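Local coordinates for dihydroorotase (Campylobacter jejuni subsp. jejuni, PDB 3PNU), which probably catalyses the reversible cyclisation of N-carbamoyl-L-aspartate to (S)-dihydroorotate in pyrimidine biosynthesis, using two zinc ions per subunit, at residues L35-N40 and L45-S50; S107-I112 and S146-P151; P140-M145 and I150-H155; G278-P283 and N335-K340. One frame throughout, in Å; residues are numbered along the deposited sequence.

Interaction 1: residues L35-N40 and L45-S50; sequences LHLRDN and LIAPLS. With ZN (zinc ion), chain D.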
loop_
_atom_site.group_PDB
_atom_site.type_symbol
_atom_site.label_atom_id
_atom_site.label_comp_id
_atom_site.label_asym_id
_atom_site.label_seq_id
_atom_site.Cartn_x
_atom_site.Cartn_y
_atom_site.Cartn_z
ATOM N N LEU A 35 -9.595 -11.353 -18.555
ATOM C CA LEU A 35 -8.503 -12.289 -18.319
ATOM C C LEU A 35 -7.226 -11.968 -19.066
ATOM O O LEU A 35 -7.263 -11.581 -20.219
ATOM C CB LEU A 35 -8.963 -13.698 -18.757
ATOM C CG LEU A 35 -8.060 -14.932 -18.528
ATOM C CD1 LEU A 35 -7.674 -15.072 -17.055
ATOM C CD2 LEU A 35 -8.763 -16.228 -19.015
ATOM N N HIS A 36 -6.093 -12.155 -18.389
ATOM C CA HIS A 36 -4.756 -11.971 -18.999
ATOM C C HIS A 36 -4.087 -13.333 -19.163
ATOM O O HIS A 36 -3.880 -14.044 -18.182
ATOM C CB HIS A 36 -3.879 -11.069 -18.131
ATOM C CG HIS A 36 -4.365 -9.665 -18.061
ATOM N ND1 HIS A 36 -4.070 -8.727 -19.031
ATOM C CD2 HIS A 36 -5.141 -9.041 -17.152
ATOM C CE1 HIS A 36 -4.651 -7.584 -18.715
ATOM N NE2 HIS A 36 -5.304 -7.750 -17.580
ATOM N N LEU A 37 -3.766 -13.693 -20.403
ATOM C CA LEU A 37 -3.130 -14.986 -20.716
ATOM C C LEU A 37 -1.675 -14.843 -21.172
ATOM O O LEU A 37 -1.007 -15.835 -21.483
ATOM C CB LEU A 37 -3.906 -15.699 -21.830
ATOM C CG LEU A 37 -5.291 -16.251 -21.519
ATOM C CD1 LEU A 37 -5.905 -16.872 -22.793
ATOM C CD2 LEU A 37 -5.209 -17.258 -20.392
ATOM N N ARG A 38 -1.193 -13.607 -21.237
ATOM C CA ARG A 38 0.186 -13.340 -21.635
ATOM C C ARG A 38 0.492 -13.922 -23.024
ATOM O O ARG A 38 -0.315 -13.771 -23.949
ATOM C CB ARG A 38 1.155 -13.876 -20.578
ATOM C CG ARG A 38 0.901 -13.357 -19.172
ATOM C CD ARG A 38 0.847 -11.815 -19.115
ATOM N NE ARG A 38 0.672 -11.368 -17.738
ATOM C CZ ARG A 38 0.342 -10.132 -17.380
ATOM N NH1 ARG A 38 0.120 -9.201 -18.298
ATOM N NH2 ARG A 38 0.215 -9.836 -16.092
ATOM N N ASP A 39 1.643 -14.578 -23.191
ATOM C CA ASP A 39 1.976 -15.120 -24.502
ATOM C C ASP A 39 3.108 -16.131 -24.439
ATOM O O ASP A 39 3.634 -16.430 -23.371
ATOM C CB ASP A 39 2.388 -13.972 -25.429
ATOM C CG ASP A 39 2.137 -14.286 -26.883
ATOM O OD1 ASP A 39 1.712 -15.424 -27.158
ATOM O OD2 ASP A 39 2.332 -13.393 -27.744
ATOM N N ASN A 40 3.452 -16.668 -25.606
ATOM C CA ASN A 40 4.568 -17.576 -25.753
ATOM C C ASN A 40 4.493 -18.674 -24.710
ATOM O O ASN A 40 3.441 -19.288 -24.547
ATOM C CB ASN A 40 5.873 -16.785 -25.652
ATOM C CG ASN A 40 5.893 -15.581 -26.575
ATOM O OD1 ASN A 40 5.296 -15.588 -27.656
ATOM N ND2 ASN A 40 6.587 -14.533 -26.150
ATOM N N LEU A 45 1.385 -22.298 -20.169
ATOM C CA LEU A 45 1.298 -22.741 -18.775
ATOM C C LEU A 45 -0.013 -22.384 -18.064
ATOM O O LEU A 45 -0.594 -23.222 -17.380
ATOM C CB LEU A 45 2.472 -22.161 -17.979
ATOM C CG LEU A 45 2.482 -22.445 -16.468
ATOM C CD1 LEU A 45 2.363 -23.925 -16.172
ATOM C CD2 LEU A 45 3.746 -21.864 -15.837
ATOM N N ILE A 46 -0.469 -21.144 -18.224
ATOM C CA ILE A 46 -1.684 -20.677 -17.531
ATOM C C ILE A 46 -3.023 -20.876 -18.288
ATOM O O ILE A 46 -4.055 -21.109 -17.655
ATOM C CB ILE A 46 -1.552 -19.171 -17.145
ATOM C CG1 ILE A 46 -1.576 -18.279 -18.398
ATOM C CG2 ILE A 46 -0.289 -18.949 -16.354
ATOM C CD1 ILE A 46 -1.566 -16.788 -18.112
ATOM N N ALA A 47 -2.997 -20.791 -19.619
ATOM C CA ALA A 47 -4.223 -20.900 -20.421
ATOM C C ALA A 47 -5.088 -22.090 -20.029
ATOM O O ALA A 47 -6.295 -21.950 -19.874
ATOM C CB ALA A 47 -3.908 -20.918 -21.922
ATOM N N PRO A 48 -4.480 -23.270 -19.883
ATOM C CA PRO A 48 -5.236 -24.445 -19.457
ATOM C C PRO A 48 -5.919 -24.289 -18.119
ATOM O O PRO A 48 -6.968 -24.859 -17.896
ATOM C CB PRO A 48 -4.159 -25.524 -19.349
ATOM C CG PRO A 48 -3.204 -25.176 -20.447
ATOM C CD PRO A 48 -3.166 -23.648 -20.449
ATOM N N LEU A 49 -5.332 -23.518 -17.227
ATOM C CA LEU A 49 -5.921 -23.349 -15.902
ATOM C C LEU A 49 -7.284 -22.626 -15.959
ATOM O O LEU A 49 -8.137 -22.819 -15.085
ATOM C CB LEU A 49 -4.918 -22.658 -14.981
ATOM C CG LEU A 49 -3.646 -23.502 -14.779
ATOM C CD1 LEU A 49 -2.554 -22.716 -14.054
ATOM C CD2 LEU A 49 -3.975 -24.795 -14.022
ATOM N N SER A 50 -7.478 -21.820 -17.003
ATOM C CA SER A 50 -8.744 -21.097 -17.230
ATOM C C SER A 50 -9.652 -21.870 -18.181
ATOM O O SER A 50 -10.831 -22.032 -17.917
ATOM C CB SER A 50 -8.487 -19.700 -17.832
ATOM O OG SER A 50 -7.788 -18.858 -16.935
HETATM ZN ZN ZN D . -6.701 -6.340 -16.582
HETATM O O HOH W 1 -6.377 -4.845 -14.721
#
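Ile46 presses its CD1 methyl against the backbone at Leu37, and this is the tight end of the contact: Ile46 CD1 is 3.5 Å from Leu37 CA and 3.6 Å from His36 O. The methyl gets there because CG1 stands between the backbone N and the carbonyl carbon (chi1 69°), with the chain then extended, so that it projects from the helix straight at the loop. Leu37 replies with one branch, its CD2 lying 3.8 Å from Ala47 CA, and the same side chain also packs on Tyr76 and Ile80 of helix 70-84. One turn further along, Leu35 CD2 comes within 3.5 Å of Ser50 OG, a van der Waals approach. The other end is loose. Arg38 adds only CG, 4.4 Å from Ile46 CD1, while its guanidinium reaches Pro264 O; Asp39 turns from the helix to a salt bridge with Arg79. His36 takes the side remote from the helix, its NE2 2.2 Å from a zinc ion whose other ligands are His34, carboxylated Lys116, Asp261 and a water. The residues packed on the helix, Leu35 and Leu37, flank the metal ligand His36 of the His-x-His motif that ends the first strand of the amidohydrolase TIM barrel.

Interaction 2: residues S107-I112 and S146-P151; sequences SAKDEI and SDLNIP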
loop_
_atom_site.group_PDB
_atom_site.type_symbol
_atom_site.label_atom_id
_atom_site.label_comp_id
_atom_site.label_asym_id
_atom_site.label_seq_id
_atom_site.Cartn_x
_atom_site.Cartn_y
_atom_site.Cartn_z
ATOM N N SER A 107 -14.230 -4.043 -40.559
ATOM C CA SER A 107 -13.593 -5.296 -40.919
ATOM C C SER A 107 -13.265 -6.151 -39.703
ATOM O O SER A 107 -13.037 -7.351 -39.838
ATOM C CB SER A 107 -12.305 -5.034 -41.698
ATOM O OG SER A 107 -11.323 -4.433 -40.876
ATOM N N ALA A 108 -13.246 -5.548 -38.515
ATOM C CA ALA A 108 -12.888 -6.272 -37.289
ATOM C C ALA A 108 -14.057 -6.692 -36.390
ATOM O O ALA A 108 -13.888 -7.556 -35.537
ATOM C CB ALA A 108 -11.909 -5.427 -36.481
ATOM N N LYS A 109 -15.234 -6.106 -36.592
ATOM C CA LYS A 109 -16.396 -6.365 -35.720
ATOM C C LYS A 109 -16.751 -7.826 -35.427
ATOM O O LYS A 109 -17.248 -8.138 -34.338
ATOM C CB LYS A 109 -17.640 -5.658 -36.269
ATOM C CG LYS A 109 -18.156 -6.214 -37.569
ATOM C CD LYS A 109 -19.318 -5.379 -38.108
ATOM C CE LYS A 109 -19.883 -5.958 -39.409
ATOM N NZ LYS A 109 -20.383 -7.357 -39.194
ATOM N N ASP A 110 -16.515 -8.709 -36.391
ATOM C CA ASP A 110 -16.833 -10.119 -36.228
ATOM C C ASP A 110 -15.649 -10.901 -35.740
ATOM O O ASP A 110 -15.800 -12.044 -35.355
ATOM C CB ASP A 110 -17.357 -10.690 -37.538
ATOM C CG ASP A 110 -18.638 -10.000 -37.990
ATOM O OD1 ASP A 110 -19.537 -9.809 -37.142
ATOM O OD2 ASP A 110 -18.747 -9.654 -39.184
ATOM N N GLU A 111 -14.467 -10.291 -35.749
ATOM C CA GLU A 111 -13.255 -10.946 -35.231
ATOM C C GLU A 111 -13.014 -10.631 -33.754
ATOM O O GLU A 111 -12.346 -11.394 -33.050
ATOM C CB GLU A 111 -12.013 -10.477 -35.996
ATOM C CG GLU A 111 -12.046 -10.752 -37.476
ATOM C CD GLU A 111 -12.208 -12.223 -37.785
ATOM O OE1 GLU A 111 -11.712 -13.080 -37.005
ATOM O OE2 GLU A 111 -12.835 -12.512 -38.819
ATOM N N ILE A 112 -13.544 -9.506 -33.275
ATOM C CA ILE A 112 -13.293 -9.100 -31.897
ATOM C C ILE A 112 -14.536 -8.937 -31.061
ATOM O O ILE A 112 -15.603 -8.566 -31.562
ATOM C CB ILE A 112 -12.541 -7.748 -31.832
ATOM C CG1 ILE A 112 -13.459 -6.590 -32.279
ATOM C CG2 ILE A 112 -11.279 -7.813 -32.655
ATOM C CD1 ILE A 112 -12.772 -5.216 -32.306
ATOM N N SER A 146 -20.048 2.524 -31.678
ATOM C CA SER A 146 -21.429 2.609 -31.273
ATOM C C SER A 146 -22.304 2.025 -32.396
ATOM O O SER A 146 -23.102 1.115 -32.163
ATOM C CB SER A 146 -21.774 4.070 -30.941
ATOM O OG SER A 146 -23.022 4.182 -30.281
ATOM N N ASP A 147 -22.120 2.528 -33.616
ATOM C CA ASP A 147 -22.893 2.068 -34.782
ATOM C C ASP A 147 -22.735 0.558 -34.998
ATOM O O ASP A 147 -23.734 -0.144 -35.218
ATOM C CB ASP A 147 -22.458 2.824 -36.056
ATOM C CG ASP A 147 -22.773 4.337 -35.993
ATOM O OD1 ASP A 147 -23.598 4.745 -35.146
ATOM O OD2 ASP A 147 -22.196 5.108 -36.798
ATOM N N LEU A 148 -21.489 0.073 -34.905
ATOM C CA LEU A 148 -21.154 -1.340 -35.111
ATOM C C LEU A 148 -21.398 -2.244 -33.877
ATOM O O LEU A 148 -21.027 -3.431 -33.868
ATOM C CB LEU A 148 -19.691 -1.465 -35.546
ATOM C CG LEU A 148 -19.295 -0.736 -36.839
ATOM C CD1 LEU A 148 -17.783 -0.876 -37.098
ATOM C CD2 LEU A 148 -20.099 -1.268 -38.019
ATOM N N ASN A 149 -21.999 -1.681 -32.834
ATOM C CA ASN A 149 -22.306 -2.437 -31.633
ATOM C C ASN A 149 -21.062 -3.098 -31.013
ATOM O O ASN A 149 -21.136 -4.204 -30.491
ATOM C CB ASN A 149 -23.390 -3.478 -31.966
ATOM C CG ASN A 149 -24.005 -4.109 -30.733
ATOM O OD1 ASN A 149 -24.146 -3.467 -29.691
ATOM N ND2 ASN A 149 -24.399 -5.369 -30.854
ATOM N N ILE A 150 -19.914 -2.424 -31.095
ATOM C CA ILE A 150 -18.679 -2.917 -30.471
ATOM C C ILE A 150 -18.598 -2.211 -29.113
ATOM O O ILE A 150 -18.829 -1.012 -29.030
ATOM C CB ILE A 150 -17.425 -2.563 -31.274
ATOM C CG1 ILE A 150 -17.579 -2.990 -32.730
ATOM C CG2 ILE A 150 -16.163 -3.214 -30.644
ATOM C CD1 ILE A 150 -16.384 -2.616 -33.601
ATOM N N PRO A 151 -18.307 -2.956 -28.040
ATOM C CA PRO A 151 -18.228 -2.363 -26.698
ATOM C C PRO A 151 -16.851 -1.821 -26.327
ATOM O O PRO A 151 -15.852 -2.350 -26.794
ATOM C CB PRO A 151 -18.550 -3.549 -25.794
ATOM C CG PRO A 151 -18.035 -4.744 -26.563
ATOM C CD PRO A 151 -18.274 -4.431 -28.003
HETATM O O HOH W 2 -20.071 -6.647 -32.948
#
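Lys109 and Ile150 have the nearest CA atoms of the two segments, 6.7 Å between CA of Lys109 and CA of Ile150, where two segments leaving helices run side by side. In 146-151 the exit is a Schellman motif: Asn149 is its C-prime residue, with a positive phi of 57°, and Asn149 N bonds Ser146 O at 3.1 Å. In 107-112 the ending is less regular. Residues 109-111 keep helical backbone angles without the regular bonds, and Ala108 O accepts from two amides, Glu111 N and Ile112 N, which draws the chain into a compact turn. The side chains that meet across the gap are apolar or use their apolar parts. Lys109 carries its CG between the backbone N and the carbonyl carbon (chi1 68°), which lays its methylene chain across Leu148 at about a right angle, with Lys109 CD 4.2 Å from Leu148 CD2. Nearer the root of the same side chain, Lys109 CB is 4.2 Å from Ile150 CD1. Deeper in, Ile112 CD1 meets the other branch of Ile150, CG2, at 4.3 Å; Ile112 also touches Leu73 of helix 70-84, so this end is buried. The contact is plain packing between two helix ends of the barrel, away from the metal site. Its outer side is polar: past the methylenes, the bend at chi4 brings Lys109 NZ back to its own neighbour, forming a 2.8 Å salt bridge to Asp110 OD2 on the syn side, 30° out of the carboxylate plane.

Interaction 3: residues P140-M145 and I150-H155; sequences PTLEAM and IPLLVH. With ZN (zinc ion), chain C.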
loop_
_atom_site.group_PDB
_atom_site.type_symbol
_atom_site.label_atom_id
_atom_site.label_comp_id
_atom_site.label_asym_id
_atom_site.label_seq_id
_atom_site.Cartn_x
_atom_site.Cartn_y
_atom_site.Cartn_z
ATOM N N PRO A 140 -14.766 10.075 -33.777
ATOM C CA PRO A 140 -14.961 9.161 -34.918
ATOM C C PRO A 140 -14.963 7.681 -34.526
ATOM O O PRO A 140 -15.847 6.929 -34.933
ATOM C CB PRO A 140 -13.774 9.488 -35.837
ATOM C CG PRO A 140 -13.389 10.893 -35.468
ATOM C CD PRO A 140 -13.626 10.983 -33.985
ATOM N N THR A 141 -13.973 7.286 -33.736
ATOM C CA THR A 141 -13.838 5.910 -33.292
ATOM C C THR A 141 -14.991 5.427 -32.415
ATOM O O THR A 141 -15.560 4.364 -32.671
ATOM C CB THR A 141 -12.568 5.753 -32.506
ATOM O OG1 THR A 141 -11.483 6.278 -33.276
ATOM C CG2 THR A 141 -12.322 4.269 -32.144
ATOM N N LEU A 142 -15.353 6.197 -31.390
ATOM C CA LEU A 142 -16.428 5.769 -30.488
ATOM C C LEU A 142 -17.798 5.726 -31.165
ATOM O O LEU A 142 -18.673 4.928 -30.767
ATOM C CB LEU A 142 -16.464 6.626 -29.216
ATOM C CG LEU A 142 -15.190 6.576 -28.356
ATOM C CD1 LEU A 142 -15.390 7.393 -27.097
ATOM C CD2 LEU A 142 -14.812 5.169 -28.010
ATOM N N GLU A 143 -17.994 6.573 -32.177
ATOM C CA GLU A 143 -19.252 6.573 -32.920
ATOM C C GLU A 143 -19.355 5.354 -33.816
ATOM O O GLU A 143 -20.415 4.768 -33.930
ATOM C CB GLU A 143 -19.447 7.858 -33.719
ATOM C CG GLU A 143 -19.839 9.035 -32.838
ATOM C CD GLU A 143 -20.192 10.296 -33.632
ATOM O OE1 GLU A 143 -19.832 10.384 -34.841
ATOM O OE2 GLU A 143 -20.826 11.203 -33.037
ATOM N N ALA A 144 -18.255 4.980 -34.451
ATOM C CA ALA A 144 -18.231 3.788 -35.289
ATOM C C ALA A 144 -18.486 2.588 -34.376
ATOM O O ALA A 144 -19.300 1.707 -34.706
ATOM C CB ALA A 144 -16.907 3.648 -35.995
ATOM N N MET A 145 -17.820 2.561 -33.216
ATOM C CA MET A 145 -18.001 1.457 -32.268
ATOM C C MET A 145 -19.438 1.362 -31.854
ATOM O O MET A 145 -19.985 0.268 -31.705
ATOM C CB MET A 145 -17.124 1.612 -31.035
ATOM C CG MET A 145 -15.663 1.334 -31.304
ATOM S SD MET A 145 -14.625 1.439 -29.841
ATOM C CE MET A 145 -15.304 0.157 -28.782
ATOM N N ILE A 150 -19.914 -2.424 -31.095
ATOM C CA ILE A 150 -18.679 -2.917 -30.471
ATOM C C ILE A 150 -18.598 -2.211 -29.113
ATOM O O ILE A 150 -18.829 -1.012 -29.030
ATOM C CB ILE A 150 -17.425 -2.563 -31.274
ATOM C CG1 ILE A 150 -17.579 -2.990 -32.730
ATOM C CG2 ILE A 150 -16.163 -3.214 -30.644
ATOM C CD1 ILE A 150 -16.384 -2.616 -33.601
ATOM N N PRO A 151 -18.307 -2.956 -28.040
ATOM C CA PRO A 151 -18.228 -2.363 -26.698
ATOM C C PRO A 151 -16.851 -1.821 -26.327
ATOM O O PRO A 151 -15.852 -2.350 -26.794
ATOM C CB PRO A 151 -18.550 -3.549 -25.794
ATOM C CG PRO A 151 -18.035 -4.744 -26.563
ATOM C CD PRO A 151 -18.274 -4.431 -28.003
ATOM N N LEU A 152 -16.818 -0.778 -25.495
ATOM C CA LEU A 152 -15.573 -0.175 -25.007
ATOM C C LEU A 152 -15.366 -0.662 -23.567
ATOM O O LEU A 152 -16.208 -0.397 -22.685
ATOM C CB LEU A 152 -15.639 1.359 -25.044
ATOM C CG LEU A 152 -14.370 2.145 -24.631
ATOM C CD1 LEU A 152 -13.241 2.025 -25.662
ATOM C CD2 LEU A 152 -14.669 3.596 -24.389
ATOM N N LEU A 153 -14.282 -1.416 -23.366
ATOM C CA LEU A 153 -13.892 -1.948 -22.085
ATOM C C LEU A 153 -12.817 -0.971 -21.607
ATOM O O LEU A 153 -11.902 -0.641 -22.363
ATOM C CB LEU A 153 -13.301 -3.365 -22.248
ATOM C CG LEU A 153 -14.020 -4.292 -23.245
ATOM C CD1 LEU A 153 -13.331 -5.664 -23.280
ATOM C CD2 LEU A 153 -15.538 -4.431 -22.961
ATOM N N VAL A 154 -12.901 -0.509 -20.367
ATOM C CA VAL A 154 -11.970 0.506 -19.898
ATOM C C VAL A 154 -11.337 0.199 -18.569
ATOM O O VAL A 154 -11.994 -0.282 -17.671
ATOM C CB VAL A 154 -12.775 1.833 -19.733
ATOM C CG1 VAL A 154 -11.918 2.983 -19.197
ATOM C CG2 VAL A 154 -13.435 2.202 -21.070
ATOM N N HIS A 155 -10.038 0.454 -18.450
ATOM C CA HIS A 155 -9.344 0.342 -17.167
ATOM C C HIS A 155 -9.503 1.763 -16.612
ATOM O O HIS A 155 -8.779 2.676 -17.003
ATOM C CB HIS A 155 -7.875 -0.029 -17.363
ATOM C CG HIS A 155 -7.105 -0.108 -16.080
ATOM N ND1 HIS A 155 -6.592 -1.288 -15.585
ATOM C CD2 HIS A 155 -6.810 0.841 -15.160
ATOM C CE1 HIS A 155 -5.985 -1.059 -14.436
ATOM N NE2 HIS A 155 -6.107 0.225 -14.151
HETATM ZN ZN ZN C . -7.146 -3.278 -15.742
HETATM O O HOH W 1 -6.377 -4.845 -14.721
#
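Met145 places its terminal methyl over one face of the flat Pro151-Leu152 peptide, with Met145 CE 3.5 Å from Pro151 C and only 3.2 Å from Pro151 O. The bend at chi3 (61°) curls the methyl onto this peptide, where it also touches Leu152 CB at 3.9 Å and Ile150 CG2 at the same distance. The His155 ring lies far beyond the helix contact, at the other end of the strand: its ND1 binds a zinc ion at 2.1 Å, the metal tilted somewhat from the ring plane, NE2 bonds Glu157, and the ring packs edge-to-face with that of His189, a ligand of the same zinc. The contact closes the helix-to-strand turn of the TIM barrel, from helix 135-147 into strand 152-154, which pairs in parallel with 185-187 and leads at its far end to His155. The turn contains the long bond of the Schellman motif, in which Ile150 N donates to Met145 O at 2.8 Å (N-H...O 153°), in the carbonyl plane. A turn earlier on the helix, Leu142 reaches the strand by its CD2 branch, crossing Leu152 obliquely, with Leu142 CD2 4.0 Å from Leu152 CD2. Leu142 also packs on Leu176 of helix 170-179.

Interaction 4: residues G278-P283 and N335-K340; sequences GVFSAP and NVYEDK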
loop_
_atom_site.group_PDB
_atom_site.type_symbol
_atom_site.label_atom_id
_atom_site.label_comp_id
_atom_site.label_asym_id
_atom_site.label_seq_id
_atom_site.Cartn_x
_atom_site.Cartn_y
_atom_site.Cartn_z
ATOM N N GLY A 278 -0.878 -7.475 -9.719
ATOM C CA GLY A 278 -1.639 -8.562 -10.291
ATOM C C GLY A 278 -1.826 -9.734 -9.360
ATOM O O GLY A 278 -0.926 -10.091 -8.606
ATOM N N VAL A 279 -3.025 -10.307 -9.407
ATOM C CA VAL A 279 -3.368 -11.496 -8.661
ATOM C C VAL A 279 -3.670 -12.544 -9.720
ATOM O O VAL A 279 -4.374 -12.267 -10.688
ATOM C CB VAL A 279 -4.601 -11.296 -7.800
ATOM C CG1 VAL A 279 -4.981 -12.598 -7.141
ATOM C CG2 VAL A 279 -4.353 -10.211 -6.766
ATOM N N PHE A 280 -3.107 -13.733 -9.567
ATOM C CA PHE A 280 -3.348 -14.832 -10.516
ATOM C C PHE A 280 -4.302 -15.760 -9.828
ATOM O O PHE A 280 -3.886 -16.675 -9.123
ATOM C CB PHE A 280 -2.045 -15.549 -10.886
ATOM C CG PHE A 280 -2.248 -16.798 -11.699
ATOM C CD1 PHE A 280 -2.636 -16.720 -13.029
ATOM C CD2 PHE A 280 -2.034 -18.049 -11.138
ATOM C CE1 PHE A 280 -2.820 -17.869 -13.783
ATOM C CE2 PHE A 280 -2.209 -19.203 -11.884
ATOM C CZ PHE A 280 -2.602 -19.116 -13.209
ATOM N N SER A 281 -5.591 -15.504 -10.039
ATOM C CA SER A 281 -6.672 -16.250 -9.387
ATOM C C SER A 281 -7.361 -17.342 -10.237
ATOM O O SER A 281 -8.227 -18.041 -9.734
ATOM C CB SER A 281 -7.735 -15.235 -8.951
ATOM O OG SER A 281 -8.173 -14.453 -10.065
ATOM N N ALA A 282 -6.977 -17.479 -11.504
ATOM C CA ALA A 282 -7.625 -18.446 -12.424
ATOM C C ALA A 282 -7.895 -19.811 -11.811
ATOM O O ALA A 282 -9.031 -20.269 -11.790
ATOM C CB ALA A 282 -6.820 -18.595 -13.704
ATOM N N PRO A 283 -6.853 -20.472 -11.297
ATOM C CA PRO A 283 -7.066 -21.810 -10.738
ATOM C C PRO A 283 -8.021 -21.947 -9.575
ATOM O O PRO A 283 -8.470 -23.032 -9.312
ATOM C CB PRO A 283 -5.671 -22.232 -10.258
ATOM C CG PRO A 283 -4.749 -21.080 -10.562
ATOM C CD PRO A 283 -5.427 -20.180 -11.516
ATOM N N ASN A 335 1.522 -24.265 -4.323
ATOM C CA ASN A 335 2.246 -23.053 -4.010
ATOM C C ASN A 335 2.795 -22.415 -5.283
ATOM O O ASN A 335 3.236 -21.269 -5.265
ATOM C CB ASN A 335 3.362 -23.360 -3.003
ATOM C CG ASN A 335 2.821 -23.911 -1.684
ATOM O OD1 ASN A 335 1.675 -23.659 -1.307
ATOM N ND2 ASN A 335 3.647 -24.663 -0.983
ATOM N N VAL A 336 2.743 -23.153 -6.387
ATOM C CA VAL A 336 3.227 -22.656 -7.670
ATOM C C VAL A 336 2.702 -23.533 -8.820
ATOM O O VAL A 336 2.355 -24.690 -8.618
ATOM C CB VAL A 336 4.788 -22.637 -7.698
ATOM C CG1 VAL A 336 5.337 -24.053 -7.542
ATOM C CG2 VAL A 336 5.324 -21.991 -8.980
ATOM N N TYR A 337 2.615 -22.970 -10.015
ATOM C CA TYR A 337 2.217 -23.734 -11.187
ATOM C C TYR A 337 3.416 -23.670 -12.136
ATOM O O TYR A 337 3.593 -22.719 -12.884
ATOM C CB TYR A 337 0.906 -23.211 -11.793
ATOM C CG TYR A 337 -0.337 -23.621 -10.994
ATOM C CD1 TYR A 337 -1.092 -24.733 -11.368
ATOM C CD2 TYR A 337 -0.741 -22.914 -9.870
ATOM C CE1 TYR A 337 -2.226 -25.119 -10.646
ATOM C CE2 TYR A 337 -1.870 -23.297 -9.141
ATOM C CZ TYR A 337 -2.606 -24.399 -9.542
ATOM O OH TYR A 337 -3.714 -24.786 -8.832
ATOM N N GLU A 338 4.235 -24.713 -12.068
ATOM C CA GLU A 338 5.507 -24.805 -12.786
ATOM C C GLU A 338 5.509 -25.423 -14.174
ATOM O O GLU A 338 4.522 -25.960 -14.667
ATOM C CB GLU A 338 6.473 -25.653 -11.926
ATOM C CG GLU A 338 6.904 -25.012 -10.613
ATOM C CD GLU A 338 7.404 -26.025 -9.581
ATOM O OE1 GLU A 338 6.645 -26.963 -9.250
ATOM O OE2 GLU A 338 8.533 -25.855 -9.069
ATOM N N ASP A 339 6.682 -25.310 -14.777
ATOM C CA ASP A 339 7.003 -25.916 -16.042
ATOM C C ASP A 339 8.485 -25.586 -16.345
ATOM O O ASP A 339 9.238 -25.135 -15.469
ATOM C CB ASP A 339 6.029 -25.515 -17.181
ATOM C CG ASP A 339 6.314 -24.149 -17.772
ATOM O OD1 ASP A 339 5.787 -23.874 -18.872
ATOM O OD2 ASP A 339 7.073 -23.364 -17.169
ATOM N N LYS A 340 8.865 -25.831 -17.591
ATOM C CA LYS A 340 10.209 -25.649 -18.127
ATOM C C LYS A 340 10.647 -24.181 -18.236
ATOM O O LYS A 340 11.812 -23.851 -17.984
ATOM C CB LYS A 340 10.186 -26.302 -19.527
ATOM C CG LYS A 340 11.463 -26.406 -20.359
ATOM C CD LYS A 340 11.068 -27.035 -21.731
ATOM C CE LYS A 340 12.210 -27.190 -22.739
ATOM N NZ LYS A 340 13.156 -28.280 -22.364
#
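Phe280 and Pro283, in the loop that leads from strand 256-258 of the barrel to helix 285-296, meet Tyr337 on the short strand 337-338, which pairs antiparallel with 343-344. The backbones stay well apart, 9.5 Å between CA of Pro283 and CA of Tyr337, so the gap is spanned by side chains. Tyr337 does most of the reaching: its CG is anti to the carbonyl carbon (chi1 -76°), and the ring extends toward the loop along the proline. The proline and the tyrosine lie alongside one another, pointing opposite ways, which pairs several atoms along their lengths. Pro283 CB lies 3.5 Å from Tyr337 OH and 3.8 Å from Tyr337 CZ, while Pro283 CG is 3.9 Å from Tyr337 CE2. Phe280 touches more lightly. Tyr337 CD2 sits at the edge of the Phe280 ring, near its plane, with the closest pair Phe280 CE2 and Tyr337 CD2 4.5 Å apart. Both aromatic rings also rest on Leu49 of helix 40-51, and Phe280 in addition on Ile46 and Val344, so helix 40-51 and strand 343-344 complete the apolar cluster. On the loop side, Ala282 N is bonded to Ser262 OG, and Phe280 lies about 7 Å, side chain to side chain, from Leu37 and His265, predicted substrate-binding residues. With 106 Å² buried between the segments and neither a hydrogen bond nor an ion pair across them, the association rests on van der Waals contact of rings and methylenes, with no directional bond to fix it.

Overall arrangement
The four contacts form two groups, with interactions 2 and 3 on the opposite side of the chain's centre from interaction 4. Interactions 2 and 3 share Ile150 and Pro151 and both use helix 135-147; the first is partly buried with a salt bridge on its outer side, the second is buried and adds a backbone hydrogen bond. Interactions 1 and 4, their centres 10 Å apart, touch through helix 40-51: Leu49 CD1 lies 3.7 Å from Tyr337 CD1. Both are buried and lack hydrogen bonds between their segments, relying on van der Waals contact. Interactions 1 and 3 meet at the metal centre, where water 1 bridges the zinc of His36 and that of His155, although their centres stand 26 Å apart.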